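Local coordinates for protein hydrogenase maturation factor (Thermoanaerobacter tengcongensis, PDB 3VTH) that probably transfers the carbamoyl group of carbamoyl phosphate to the C-terminal cysteine of HypE in an ATP-dependent step of [NiFe]-hydrogenase maturation, at residues C189-S194 with N358-V363; Y151-T156 with P183-D188; P132-T137 with Y310-Y315; S108-V113 with R142-E147. One frame throughout, in Å; residues are numbered along the deposited sequence.

Contact 1. Residues C189-S194 with N358-V363; sequences CGPSLS and NNRDIV. With ZN (zinc ion), chain D.
Ser192 and Asn359 meet at the edge of a mixed beta sheet, where the tail of the second HypF zinc finger becomes strand 193-196 and pairs antiparallel with strand 354-358 of the YrdC-like domain. Leu193 and Asn358 form a non-hydrogen-bonded pair, their CA atoms 4.5 Å apart. Just beyond it a side chain continues what backbone pairing began. With CG of Asn359 set between its own N and carbonyl carbon (chi1 60°), the amide reaches toward Ser192, and OD1 takes the N-H of that residue at 2.9 Å, the donor tilted 27° from the carbonyl plane. The return bond, Asn359 N to Ser192 O, is weak at 3.5 Å. The other arm of the amide, ND2, donates to a water that also holds Gly190 O and Ser192 OG. Beside this polar face Pro191 lies obliquely across Arg360, CB to CB 4.0 Å. Asn358 turns its own amide away from the finger into an Asx turn: OD1 receives Arg360 N in its carbonyl plane, on a lone pair. At the far end of the finger segment, Cys189 SG binds the zinc ion at 2.3 Å.

Contact 2. Residues Y151-T156 with P183-D188; sequences YDRAKT and PVACFD. With ZN (zinc ion), chain D.
Between Arg153 and Pro183 the two backbones come no closer than 6.2 Å, CA to CA, one a loop with a short 3-10 segment at 153-154 and the other an irregular zinc-finger loop, so side chains must span the gap. Arg153 does most of this. With CG anti to the backbone N (chi1 -165°) and the chain extended through NE, its guanidinium arrives end-on at the carbonyl of Val184, NH1 at 2.7 Å and NH2 at 3.0 Å from that single O. The oxygen lies almost in the guanidinium plane, while both nitrogens approach it from one face of the carbonyl. NH2 also donates to Phe161 O. Tyr151 crosses Pro183 at about a right angle, its OH 3.7 Å from Pro183 CD. Back in the turn, Arg153 O accepts from both N and OG1 of Thr156. A leucine in place of Arg153 would probably leave Val184 O without these two donors and Phe161 O without one. Since Cys186, two residues after Val184, is a zinc ligand of the second finger, a charged side chain on a backbone carbonyl ties the metal-bearing loop to its neighbour whatever side chain the acceptor residue carries.

Contact 3. Residues P132-T137 with Y310-Y315; sequences PFINCT and YAPIHY. With ZN (zinc ion), chain C.
Pro312 lays the CB and CG corner of its ring on one face of the flat peptide group joining Pro132 to Phe133. CB is 3.4 Å from Pro132 O and stands above that oxygen, over the face of the peptide group. A second peptide group comes to the same corner, with Ile134 O 3.5 Å from Pro312 CG. The motif is a zinc-finger loop, from the first HypF finger, resting against the first turn of helix 312-320 in the YrdC-like domain. Ala311 is the N-cap, so Pro312 opens the helix at a position where the missing N-H costs no helical bond, and its ring is available for packing; Ala311 O meanwhile accepts from His314 N at 3.0 Å.

No hydrogen bond crosses between the segments: the contact is made by van der Waals packing, of methyls and ring carbons against each other and against carbonyl oxygens. Ile134 crosses Pro312 obliquely. With CG1 anti to the backbone N (chi1 -169°), its longer branch leads away from the helix start, while the CG2 methyl meets Pro312 CG at 3.5 Å. On the neighbouring residue of the helix, Ile313 offers its CG2 methyl to Pro132 CB at 3.9 Å. Leu193 of strand 193-196 also touches both Pro132 and Ile313, and Ile134 packs on Cys117 and Leu121 of helix 115-121. The CB of Phe133, between the two residues that do the touching, points away from the helix. Two residues past Ile134 the same loop delivers Cys136, whose SG binds the zinc ion at 2.3 Å alongside Cys114, Cys117 and Cys139.

Contact 4. Residues S108-V113 with R142-E147; sequences SPDMGV and RFSIIE
Asp110 reaches from one buried loop into the backbone of another, meeting Arg142, Phe143 and Ser144. From CB the side chain turns with CG anti to the carbonyl carbon (chi1 -54°), bringing CG to 3.5 Å from Ser144 OG. At the tip the two oxygens differ sharply. OD1 accepts three hydrogen bonds: Ser144 N on its syn lone pair at 3.0 Å, Arg142 N at 2.8 Å from 36° out of the carboxylate plane, and Ser144 OG at 2.6 Å from 46° out of it. These donors lie just before and within the 3-10 segment 143-145, in the first HypF finger; three converging on one oxygen would probably favour the ionised carboxylate. OD2 lies 3.8 Å from Phe143 CB and near the plane of that ring, at its edge. Putting an alanine at Asp110 would probably strand the amides of Arg142 and Ser144 without their acceptor inside a buried contact and free the serine hydroxyl to turn. Upstream, Ser108 O takes Phe143 N at 3.2 Å, while Ser108 CB lies against Arg142 CG; the guanidinium goes on to Gly22 O and to the backbone carbonyls of Cys136 and Cys139, residues whose sulfurs bind zinc.

Contacts 2, 3 and 4 are buried, while contact 1 is partly open to solvent and includes a bridging water. Contacts 1 and 2 share the second zinc ion; contact 3 belongs to the first, and contact 4 borders it through Arg142. Contacts 1 and 3 both join a finger to the YrdC-like domain, one by polar extension of a sheet edge, the other by apolar packing on a helix start. Phe133 spans the two, touching Asn358 and Leu193. Contacts 2 and 4 instead tie a finger segment to a neighbouring loop, using a cation and an anion respectively, each directed mainly at backbone groups.

Contact 1. Residues C189-S194 with N358-V363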
loop_
_atom_site.group_PDB
_atom_site.type_symbol
_atom_site.label_atom_id
_atom_site.label_comp_id
_atom_site.label_asym_id
_atom_site.label_seq_id
_atom_site.Cartn_x
_atom_site.Cartn_y
_atom_site.Cartn_z
ATOM N N CYS A 189 -12.761 -16.897 -27.500
ATOM C CA CYS A 189 -13.057 -17.707 -26.317
ATOM C C CYS A 189 -12.922 -16.915 -25.017
ATOM O O CYS A 189 -13.226 -17.427 -23.934
ATOM C CB CYS A 189 -12.169 -18.964 -26.288
ATOM S SG CYS A 189 -10.393 -18.650 -25.959
ATOM N N GLY A 190 -12.469 -15.673 -25.133
ATOM C CA GLY A 190 -12.131 -14.883 -23.957
ATOM C C GLY A 190 -13.252 -13.959 -23.504
ATOM O O GLY A 190 -14.312 -13.919 -24.118
ATOM N N PRO A 191 -13.019 -13.224 -22.407
ATOM C CA PRO A 191 -13.957 -12.188 -21.981
ATOM C C PRO A 191 -14.124 -11.118 -23.062
ATOM O O PRO A 191 -13.284 -10.999 -23.950
ATOM C CB PRO A 191 -13.306 -11.584 -20.726
ATOM C CG PRO A 191 -11.953 -12.204 -20.619
ATOM C CD PRO A 191 -11.830 -13.332 -21.542
ATOM N N SER A 192 -15.208 -10.354 -22.975
ATOM C CA SER A 192 -15.432 -9.222 -23.862
ATOM C C SER A 192 -15.892 -7.964 -23.101
ATOM O O SER A 192 -16.456 -8.039 -21.997
ATOM C CB SER A 192 -16.434 -9.602 -24.953
ATOM O OG SER A 192 -17.537 -10.287 -24.399
ATOM N N LEU A 193 -15.614 -6.815 -23.701
ATOM C CA LEU A 193 -16.108 -5.534 -23.217
ATOM C C LEU A 193 -17.597 -5.369 -23.492
ATOM O O LEU A 193 -18.149 -5.937 -24.448
ATOM C CB LEU A 193 -15.351 -4.383 -23.887
ATOM C CG LEU A 193 -13.831 -4.361 -23.675
ATOM C CD1 LEU A 193 -13.179 -3.355 -24.638
ATOM C CD2 LEU A 193 -13.464 -4.089 -22.210
ATOM N N SER A 194 -18.230 -4.556 -22.655
ATOM C CA SER A 194 -19.608 -4.171 -22.863
ATOM C C SER A 194 -19.726 -2.687 -22.512
ATOM O O SER A 194 -19.353 -2.261 -21.390
ATOM C CB SER A 194 -20.533 -5.050 -22.008
ATOM O OG SER A 194 -21.870 -4.554 -22.033
ATOM N N ASN A 358 -17.115 -5.557 -18.302
ATOM C CA ASN A 358 -16.675 -6.787 -18.949
ATOM C C ASN A 358 -17.218 -7.999 -18.194
ATOM O O ASN A 358 -17.708 -7.864 -17.068
ATOM C CB ASN A 358 -15.139 -6.834 -19.105
ATOM C CG ASN A 358 -14.412 -7.050 -17.797
ATOM O OD1 ASN A 358 -14.595 -8.079 -17.121
ATOM N ND2 ASN A 358 -13.545 -6.100 -17.444
ATOM N N ASN A 359 -17.142 -9.179 -18.804
ATOM C CA ASN A 359 -17.732 -10.354 -18.181
ATOM C C ASN A 359 -16.714 -11.285 -17.530
ATOM O O ASN A 359 -17.005 -12.448 -17.343
ATOM C CB ASN A 359 -18.627 -11.111 -19.187
ATOM C CG ASN A 359 -17.856 -11.582 -20.411
ATOM O OD1 ASN A 359 -16.703 -11.188 -20.632
ATOM N ND2 ASN A 359 -18.473 -12.440 -21.196
ATOM N N ARG A 360 -15.527 -10.786 -17.176
ATOM C CA ARG A 360 -14.590 -11.585 -16.369
ATOM C C ARG A 360 -14.800 -11.232 -14.898
ATOM O O ARG A 360 -14.509 -10.104 -14.479
ATOM C CB ARG A 360 -13.117 -11.351 -16.779
ATOM C CG ARG A 360 -12.096 -12.236 -16.002
ATOM C CD ARG A 360 -10.631 -12.020 -16.441
ATOM N NE ARG A 360 -10.224 -10.611 -16.334
ATOM C CZ ARG A 360 -9.225 -10.060 -17.022
ATOM N NH1 ARG A 360 -8.511 -10.792 -17.860
ATOM N NH2 ARG A 360 -8.930 -8.773 -16.871
ATOM N N ASP A 361 -15.304 -12.180 -14.115
ATOM C CA ASP A 361 -15.532 -11.937 -12.675
ATOM C C ASP A 361 -14.288 -11.450 -11.950
ATOM O O ASP A 361 -13.184 -11.949 -12.174
ATOM C CB ASP A 361 -16.043 -13.186 -11.968
ATOM C CG ASP A 361 -17.479 -13.519 -12.328
ATOM O OD1 ASP A 361 -17.980 -14.525 -11.788
ATOM O OD2 ASP A 361 -18.115 -12.784 -13.137
ATOM N N ILE A 362 -14.470 -10.438 -11.106
ATOM C CA ILE A 362 -13.422 -10.030 -10.174
ATOM C C ILE A 362 -13.768 -10.762 -8.890
ATOM O O ILE A 362 -14.850 -10.559 -8.330
ATOM C CB ILE A 362 -13.385 -8.501 -9.941
ATOM C CG1 ILE A 362 -13.006 -7.775 -11.238
ATOM C CG2 ILE A 362 -12.397 -8.136 -8.766
ATOM C CD1 ILE A 362 -13.214 -6.227 -11.187
ATOM N N VAL A 363 -12.872 -11.647 -8.459
ATOM C CA VAL A 363 -13.082 -12.410 -7.243
ATOM C C VAL A 363 -12.687 -11.601 -6.014
ATOM O O VAL A 363 -13.420 -11.561 -5.026
ATOM C CB VAL A 363 -12.286 -13.757 -7.268
ATOM C CG1 VAL A 363 -12.517 -14.528 -5.979
ATOM C CG2 VAL A 363 -12.725 -14.597 -8.515
HETATM ZN ZN ZN D . -9.210 -18.656 -27.943
HETATM O O HOH W 1 -17.093 -12.957 -23.802
#

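Contact 2. Residues Y151-T156 with P183-D188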
loop_
_atom_site.group_PDB
_atom_site.type_symbol
_atom_site.label_atom_id
_atom_site.label_comp_id
_atom_site.label_asym_id
_atom_site.label_seq_id
_atom_site.Cartn_x
_atom_site.Cartn_y
_atom_site.Cartn_z
ATOM N N TYR A 151 -2.865 -23.001 -7.994
ATOM C CA TYR A 151 -3.242 -22.176 -9.143
ATOM C C TYR A 151 -3.428 -23.043 -10.393
ATOM O O TYR A 151 -2.561 -23.841 -10.741
ATOM C CB TYR A 151 -2.191 -21.092 -9.382
ATOM C CG TYR A 151 -2.389 -20.266 -10.639
ATOM C CD1 TYR A 151 -1.695 -20.572 -11.809
ATOM C CD2 TYR A 151 -3.257 -19.174 -10.650
ATOM C CE1 TYR A 151 -1.862 -19.809 -12.972
ATOM C CE2 TYR A 151 -3.427 -18.392 -11.802
ATOM C CZ TYR A 151 -2.720 -18.716 -12.950
ATOM O OH TYR A 151 -2.867 -17.959 -14.088
ATOM N N ASP A 152 -4.597 -22.906 -11.019
ATOM C CA ASP A 152 -4.923 -23.524 -12.293
ATOM C C ASP A 152 -6.100 -22.731 -12.847
ATOM O O ASP A 152 -6.825 -22.116 -12.088
ATOM C CB ASP A 152 -5.372 -24.980 -12.100
ATOM C CG ASP A 152 -4.214 -25.957 -12.121
ATOM O OD1 ASP A 152 -3.345 -25.860 -13.019
ATOM O OD2 ASP A 152 -4.179 -26.829 -11.238
ATOM N N ARG A 153 -6.311 -22.782 -14.157
ATOM C CA ARG A 153 -7.431 -22.070 -14.788
ATOM C C ARG A 153 -8.777 -22.353 -14.105
ATOM O O ARG A 153 -9.583 -21.441 -13.921
ATOM C CB ARG A 153 -7.531 -22.449 -16.276
ATOM C CG ARG A 153 -8.429 -21.506 -17.126
ATOM C CD ARG A 153 -8.605 -22.156 -18.499
ATOM N NE ARG A 153 -9.328 -21.346 -19.477
ATOM C CZ ARG A 153 -8.748 -20.537 -20.366
ATOM N NH1 ARG A 153 -7.421 -20.369 -20.372
ATOM N NH2 ARG A 153 -9.494 -19.881 -21.245
ATOM N N ALA A 154 -9.016 -23.619 -13.753
ATOM C CA ALA A 154 -10.261 -24.050 -13.127
ATOM C C ALA A 154 -10.522 -23.388 -11.768
ATOM O O ALA A 154 -11.654 -23.401 -11.283
ATOM C CB ALA A 154 -10.294 -25.598 -12.983
ATOM N N LYS A 155 -9.481 -22.835 -11.145
ATOM C CA LYS A 155 -9.649 -22.135 -9.858
ATOM C C LYS A 155 -9.501 -20.615 -10.003
ATOM O O LYS A 155 -9.093 -19.914 -9.056
ATOM C CB LYS A 155 -8.670 -22.680 -8.805
ATOM C CG LYS A 155 -8.903 -24.155 -8.465
ATOM C CD LYS A 155 -8.121 -24.578 -7.243
ATOM C CE LYS A 155 -8.269 -26.094 -7.003
ATOM N NZ LYS A 155 -9.620 -26.445 -6.501
ATOM N N THR A 156 -9.817 -20.114 -11.198
ATOM C CA THR A 156 -9.813 -18.674 -11.476
ATOM C C THR A 156 -11.141 -18.342 -12.160
ATOM O O THR A 156 -11.886 -19.248 -12.552
ATOM C CB THR A 156 -8.681 -18.261 -12.454
ATOM O OG1 THR A 156 -8.964 -18.807 -13.747
ATOM C CG2 THR A 156 -7.286 -18.749 -11.986
ATOM N N PRO A 183 -4.037 -18.707 -18.130
ATOM C CA PRO A 183 -5.084 -17.772 -18.541
ATOM C C PRO A 183 -5.287 -17.581 -20.062
ATOM O O PRO A 183 -6.031 -16.688 -20.460
ATOM C CB PRO A 183 -4.627 -16.458 -17.928
ATOM C CG PRO A 183 -3.134 -16.544 -17.904
ATOM C CD PRO A 183 -2.777 -18.016 -17.796
ATOM N N VAL A 184 -4.655 -18.399 -20.898
ATOM C CA VAL A 184 -4.718 -18.198 -22.360
ATOM C C VAL A 184 -6.162 -18.085 -22.911
ATOM O O VAL A 184 -7.030 -18.929 -22.638
ATOM C CB VAL A 184 -3.918 -19.292 -23.138
ATOM C CG1 VAL A 184 -4.522 -20.680 -22.931
ATOM C CG2 VAL A 184 -3.843 -18.961 -24.634
ATOM N N ALA A 185 -6.400 -17.032 -23.682
ATOM C CA ALA A 185 -7.702 -16.794 -24.302
ATOM C C ALA A 185 -7.513 -15.842 -25.465
ATOM O O ALA A 185 -6.408 -15.313 -25.658
ATOM C CB ALA A 185 -8.685 -16.200 -23.276
ATOM N N CYS A 186 -8.593 -15.602 -26.213
ATOM C CA CYS A 186 -8.543 -14.761 -27.409
ATOM C C CYS A 186 -9.907 -14.120 -27.654
ATOM O O CYS A 186 -10.812 -14.265 -26.832
ATOM C CB CYS A 186 -8.123 -15.600 -28.622
ATOM S SG CYS A 186 -9.405 -16.757 -29.237
ATOM N N PHE A 187 -10.055 -13.419 -28.776
ATOM C CA PHE A 187 -11.351 -12.818 -29.148
ATOM C C PHE A 187 -12.499 -13.831 -29.112
ATOM O O PHE A 187 -13.613 -13.510 -28.688
ATOM C CB PHE A 187 -11.291 -12.177 -30.548
ATOM C CG PHE A 187 -10.778 -10.758 -30.550
ATOM C CD1 PHE A 187 -11.516 -9.735 -29.958
ATOM C CD2 PHE A 187 -9.556 -10.445 -31.140
ATOM C CE1 PHE A 187 -11.049 -8.419 -29.959
ATOM C CE2 PHE A 187 -9.079 -9.123 -31.137
ATOM C CZ PHE A 187 -9.829 -8.117 -30.558
ATOM N N ASP A 188 -12.212 -15.052 -29.567
ATOM C CA ASP A 188 -13.235 -16.084 -29.762
ATOM C C ASP A 188 -13.667 -16.787 -28.467
ATOM O O ASP A 188 -14.799 -17.254 -28.356
ATOM C CB ASP A 188 -12.718 -17.140 -30.749
ATOM C CG ASP A 188 -12.415 -16.560 -32.139
ATOM O OD1 ASP A 188 -11.491 -17.066 -32.805
ATOM O OD2 ASP A 188 -13.083 -15.587 -32.550
HETATM ZN ZN ZN D . -9.210 -18.656 -27.943
#

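Contact 3. Residues P132-T137 with Y310-Y315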
loop_
_atom_site.group_PDB
_atom_site.type_symbol
_atom_site.label_atom_id
_atom_site.label_comp_id
_atom_site.label_asym_id
_atom_site.label_seq_id
_atom_site.Cartn_x
_atom_site.Cartn_y
_atom_site.Cartn_z
ATOM N N PRO A 132 -8.603 -6.906 -25.868
ATOM C CA PRO A 132 -8.603 -6.109 -24.625
ATOM C C PRO A 132 -8.218 -6.895 -23.379
ATOM O O PRO A 132 -8.079 -6.304 -22.311
ATOM C CB PRO A 132 -10.069 -5.652 -24.508
ATOM C CG PRO A 132 -10.653 -5.867 -25.871
ATOM C CD PRO A 132 -9.970 -7.079 -26.383
ATOM N N PHE A 133 -8.049 -8.216 -23.503
ATOM C CA PHE A 133 -7.698 -9.045 -22.337
ATOM C C PHE A 133 -6.451 -9.899 -22.557
ATOM O O PHE A 133 -6.222 -10.915 -21.869
ATOM C CB PHE A 133 -8.905 -9.890 -21.891
ATOM C CG PHE A 133 -10.104 -9.052 -21.529
ATOM C CD1 PHE A 133 -10.194 -8.451 -20.277
ATOM C CD2 PHE A 133 -11.094 -8.800 -22.464
ATOM C CE1 PHE A 133 -11.290 -7.639 -19.952
ATOM C CE2 PHE A 133 -12.192 -7.990 -22.151
ATOM C CZ PHE A 133 -12.289 -7.414 -20.903
ATOM N N ILE A 134 -5.631 -9.467 -23.504
ATOM C CA ILE A 134 -4.360 -10.142 -23.763
ATOM C C ILE A 134 -3.517 -10.262 -22.484
ATOM O O ILE A 134 -3.378 -9.296 -21.734
ATOM C CB ILE A 134 -3.583 -9.467 -24.914
ATOM C CG1 ILE A 134 -2.399 -10.339 -25.361
ATOM C CG2 ILE A 134 -3.166 -8.016 -24.551
ATOM C CD1 ILE A 134 -1.794 -9.896 -26.722
ATOM N N ASN A 135 -3.017 -11.474 -22.219
ATOM C CA ASN A 135 -2.073 -11.711 -21.114
ATOM C C ASN A 135 -1.268 -12.974 -21.436
ATOM O O ASN A 135 -1.462 -13.567 -22.491
ATOM C CB ASN A 135 -2.805 -11.859 -19.767
ATOM C CG ASN A 135 -3.893 -12.944 -19.801
ATOM O OD1 ASN A 135 -3.829 -13.909 -20.575
ATOM N ND2 ASN A 135 -4.894 -12.786 -18.955
ATOM N N CYS A 136 -0.379 -13.377 -20.535
ATOM C CA CYS A 136 0.433 -14.568 -20.726
ATOM C C CYS A 136 0.941 -14.987 -19.349
ATOM O O CYS A 136 0.491 -14.445 -18.343
ATOM C CB CYS A 136 1.599 -14.272 -21.690
ATOM S SG CYS A 136 2.862 -13.147 -21.032
ATOM N N THR A 137 1.856 -15.956 -19.295
ATOM C CA THR A 137 2.392 -16.405 -17.998
ATOM C C THR A 137 3.142 -15.302 -17.244
ATOM O O THR A 137 3.311 -15.406 -16.030
ATOM C CB THR A 137 3.316 -17.648 -18.128
ATOM O OG1 THR A 137 4.456 -17.334 -18.930
ATOM C CG2 THR A 137 2.582 -18.797 -18.761
ATOM N N TYR A 310 -1.899 -0.034 -17.133
ATOM C CA TYR A 310 -1.605 -1.336 -16.524
ATOM C C TYR A 310 -2.399 -2.511 -17.092
ATOM O O TYR A 310 -2.069 -3.677 -16.824
ATOM C CB TYR A 310 -1.700 -1.293 -14.983
ATOM C CG TYR A 310 -3.050 -0.944 -14.396
ATOM C CD1 TYR A 310 -3.366 0.387 -14.074
ATOM C CD2 TYR A 310 -4.014 -1.940 -14.146
ATOM C CE1 TYR A 310 -4.605 0.723 -13.528
ATOM C CE2 TYR A 310 -5.270 -1.615 -13.595
ATOM C CZ TYR A 310 -5.547 -0.282 -13.280
ATOM O OH TYR A 310 -6.766 0.074 -12.745
ATOM N N ALA A 311 -3.427 -2.215 -17.879
ATOM C CA ALA A 311 -4.218 -3.258 -18.516
ATOM C C ALA A 311 -4.293 -2.944 -20.010
ATOM O O ALA A 311 -4.104 -1.787 -20.403
ATOM C CB ALA A 311 -5.604 -3.333 -17.900
ATOM N N PRO A 312 -4.558 -3.960 -20.853
ATOM C CA PRO A 312 -4.632 -3.662 -22.290
ATOM C C PRO A 312 -5.641 -2.578 -22.675
ATOM O O PRO A 312 -5.377 -1.822 -23.618
ATOM C CB PRO A 312 -5.018 -5.009 -22.910
ATOM C CG PRO A 312 -4.436 -6.009 -21.943
ATOM C CD PRO A 312 -4.696 -5.411 -20.596
ATOM N N ILE A 313 -6.781 -2.502 -21.979
ATOM C CA ILE A 313 -7.766 -1.453 -22.274
ATOM C C ILE A 313 -7.193 -0.028 -22.174
ATOM O O ILE A 313 -7.658 0.875 -22.872
ATOM C CB ILE A 313 -9.054 -1.559 -21.417
ATOM C CG1 ILE A 313 -8.725 -1.592 -19.914
ATOM C CG2 ILE A 313 -9.880 -2.797 -21.846
ATOM C CD1 ILE A 313 -9.897 -1.163 -19.009
ATOM N N HIS A 314 -6.211 0.176 -21.288
ATOM C CA HIS A 314 -5.623 1.517 -21.109
ATOM C C HIS A 314 -4.780 1.890 -22.310
ATOM O O HIS A 314 -4.846 3.027 -22.785
ATOM C CB HIS A 314 -4.748 1.614 -19.851
ATOM C CG HIS A 314 -5.421 1.159 -18.598
ATOM N ND1 HIS A 314 -6.670 1.601 -18.215
ATOM C CD2 HIS A 314 -5.002 0.325 -17.622
ATOM C CE1 HIS A 314 -7.003 1.035 -17.070
ATOM N NE2 HIS A 314 -6.008 0.258 -16.688
ATOM N N TYR A 315 -3.979 0.941 -22.796
ATOM C CA TYR A 315 -3.178 1.180 -23.997
ATOM C C TYR A 315 -4.054 1.459 -25.202
ATOM O O TYR A 315 -3.726 2.314 -26.035
ATOM C CB TYR A 315 -2.257 -0.005 -24.293
ATOM C CG TYR A 315 -1.150 -0.192 -23.284
ATOM C CD1 TYR A 315 0.049 0.506 -23.399
ATOM C CD2 TYR A 315 -1.295 -1.091 -22.219
ATOM C CE1 TYR A 315 1.092 0.320 -22.459
ATOM C CE2 TYR A 315 -0.277 -1.279 -21.289
ATOM C CZ TYR A 315 0.913 -0.577 -21.427
ATOM O OH TYR A 315 1.906 -0.782 -20.511
HETATM ZN ZN ZN C . 2.200 -10.926 -21.195
#

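Contact 4. Residues S108-V113 with R142-E147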
loop_
_atom_site.group_PDB
_atom_site.type_symbol
_atom_site.label_atom_id
_atom_site.label_comp_id
_atom_site.label_asym_id
_atom_site.label_seq_id
_atom_site.Cartn_x
_atom_site.Cartn_y
_atom_site.Cartn_z
ATOM N N SER A 108 0.476 -14.737 -6.326
ATOM C CA SER A 108 1.045 -13.614 -7.065
ATOM C C SER A 108 0.137 -12.377 -7.032
ATOM O O SER A 108 -1.079 -12.503 -7.168
ATOM C CB SER A 108 1.311 -13.993 -8.525
ATOM O OG SER A 108 1.866 -12.872 -9.235
ATOM N N PRO A 109 0.725 -11.180 -6.863
ATOM C CA PRO A 109 -0.087 -9.993 -7.157
ATOM C C PRO A 109 -0.472 -9.911 -8.648
ATOM O O PRO A 109 0.126 -10.585 -9.501
ATOM C CB PRO A 109 0.831 -8.816 -6.779
ATOM C CG PRO A 109 1.818 -9.413 -5.791
ATOM C CD PRO A 109 2.036 -10.830 -6.280
ATOM N N ASP A 110 -1.487 -9.105 -8.929
ATOM C CA ASP A 110 -1.853 -8.698 -10.287
ATOM C C ASP A 110 -0.734 -7.907 -10.942
ATOM O O ASP A 110 -0.111 -7.050 -10.301
ATOM C CB ASP A 110 -3.115 -7.837 -10.221
ATOM C CG ASP A 110 -4.226 -8.531 -9.479
ATOM O OD1 ASP A 110 -4.807 -9.475 -10.058
ATOM O OD2 ASP A 110 -4.468 -8.179 -8.299
ATOM N N MET A 111 -0.502 -8.165 -12.226
ATOM C CA MET A 111 0.646 -7.588 -12.922
ATOM C C MET A 111 0.271 -6.851 -14.210
ATOM O O MET A 111 -0.593 -7.316 -14.952
ATOM C CB MET A 111 1.695 -8.686 -13.212
ATOM C CG MET A 111 2.427 -9.194 -11.954
ATOM S SD MET A 111 3.484 -7.934 -11.192
ATOM C CE MET A 111 3.655 -8.563 -9.512
ATOM N N GLY A 112 0.931 -5.712 -14.454
ATOM C CA GLY A 112 0.814 -4.952 -15.698
ATOM C C GLY A 112 1.260 -5.730 -16.936
ATOM O O GLY A 112 2.032 -6.684 -16.834
ATOM N N VAL A 113 0.743 -5.325 -18.092
ATOM C CA VAL A 113 1.021 -5.957 -19.387
ATOM C C VAL A 113 2.534 -6.019 -19.641
ATOM O O VAL A 113 3.234 -5.014 -19.486
ATOM C CB VAL A 113 0.349 -5.178 -20.538
ATOM C CG1 VAL A 113 0.495 -5.919 -21.877
ATOM C CG2 VAL A 113 -1.135 -4.912 -20.229
ATOM N N ARG A 142 -3.917 -11.807 -11.369
ATOM C CA ARG A 142 -3.625 -13.022 -10.638
ATOM C C ARG A 142 -4.542 -13.009 -9.424
ATOM O O ARG A 142 -5.669 -13.478 -9.501
ATOM C CB ARG A 142 -2.131 -13.124 -10.260
ATOM C CG ARG A 142 -1.159 -13.324 -11.455
ATOM C CD ARG A 142 -1.421 -14.639 -12.229
ATOM N NE ARG A 142 -0.383 -14.839 -13.247
ATOM C CZ ARG A 142 -0.425 -14.361 -14.488
ATOM N NH1 ARG A 142 -1.464 -13.648 -14.902
ATOM N NH2 ARG A 142 0.591 -14.586 -15.322
ATOM N N PHE A 143 -4.070 -12.439 -8.314
ATOM C CA PHE A 143 -4.882 -12.325 -7.097
ATOM C C PHE A 143 -6.352 -11.985 -7.358
ATOM O O PHE A 143 -7.262 -12.691 -6.879
ATOM C CB PHE A 143 -4.279 -11.276 -6.152
ATOM C CG PHE A 143 -5.112 -11.033 -4.928
ATOM C CD1 PHE A 143 -5.666 -9.786 -4.690
ATOM C CD2 PHE A 143 -5.371 -12.069 -4.031
ATOM C CE1 PHE A 143 -6.454 -9.564 -3.543
ATOM C CE2 PHE A 143 -6.163 -11.856 -2.885
ATOM C CZ PHE A 143 -6.699 -10.608 -2.641
ATOM N N SER A 144 -6.594 -10.928 -8.134
ATOM C CA SER A 144 -7.958 -10.465 -8.372
ATOM C C SER A 144 -8.905 -11.542 -8.920
ATOM O O SER A 144 -10.101 -11.463 -8.676
ATOM C CB SER A 144 -7.988 -9.257 -9.320
ATOM O OG SER A 144 -7.364 -9.591 -10.559
ATOM N N ILE A 145 -8.384 -12.522 -9.660
ATOM C CA ILE A 145 -9.259 -13.545 -10.256
ATOM C C ILE A 145 -9.068 -14.961 -9.699
ATOM O O ILE A 145 -9.679 -15.903 -10.192
ATOM C CB ILE A 145 -9.144 -13.570 -11.796
ATOM C CG1 ILE A 145 -7.730 -13.987 -12.232
ATOM C CG2 ILE A 145 -9.554 -12.168 -12.388
ATOM C CD1 ILE A 145 -7.644 -14.313 -13.715
ATOM N N ILE A 146 -8.262 -15.099 -8.650
ATOM C CA ILE A 146 -7.949 -16.425 -8.075
ATOM C C ILE A 146 -8.931 -16.752 -6.943
ATOM O O ILE A 146 -9.081 -15.971 -6.001
ATOM C CB ILE A 146 -6.457 -16.503 -7.617
ATOM C CG1 ILE A 146 -5.531 -16.591 -8.843
ATOM C CG2 ILE A 146 -6.193 -17.718 -6.675
ATOM C CD1 ILE A 146 -4.038 -16.256 -8.549
ATOM N N GLU A 147 -9.601 -17.902 -7.044
ATOM C CA GLU A 147 -10.564 -18.324 -6.032
ATOM C C GLU A 147 -9.941 -19.225 -4.974
ATOM O O GLU A 147 -10.440 -19.306 -3.856
ATOM C CB GLU A 147 -11.723 -19.088 -6.678
ATOM C CG GLU A 147 -12.441 -18.341 -7.790
ATOM C CD GLU A 147 -13.516 -19.186 -8.443
ATOM O OE1 GLU A 147 -13.536 -20.418 -8.234
ATOM O OE2 GLU A 147 -14.349 -18.625 -9.170
#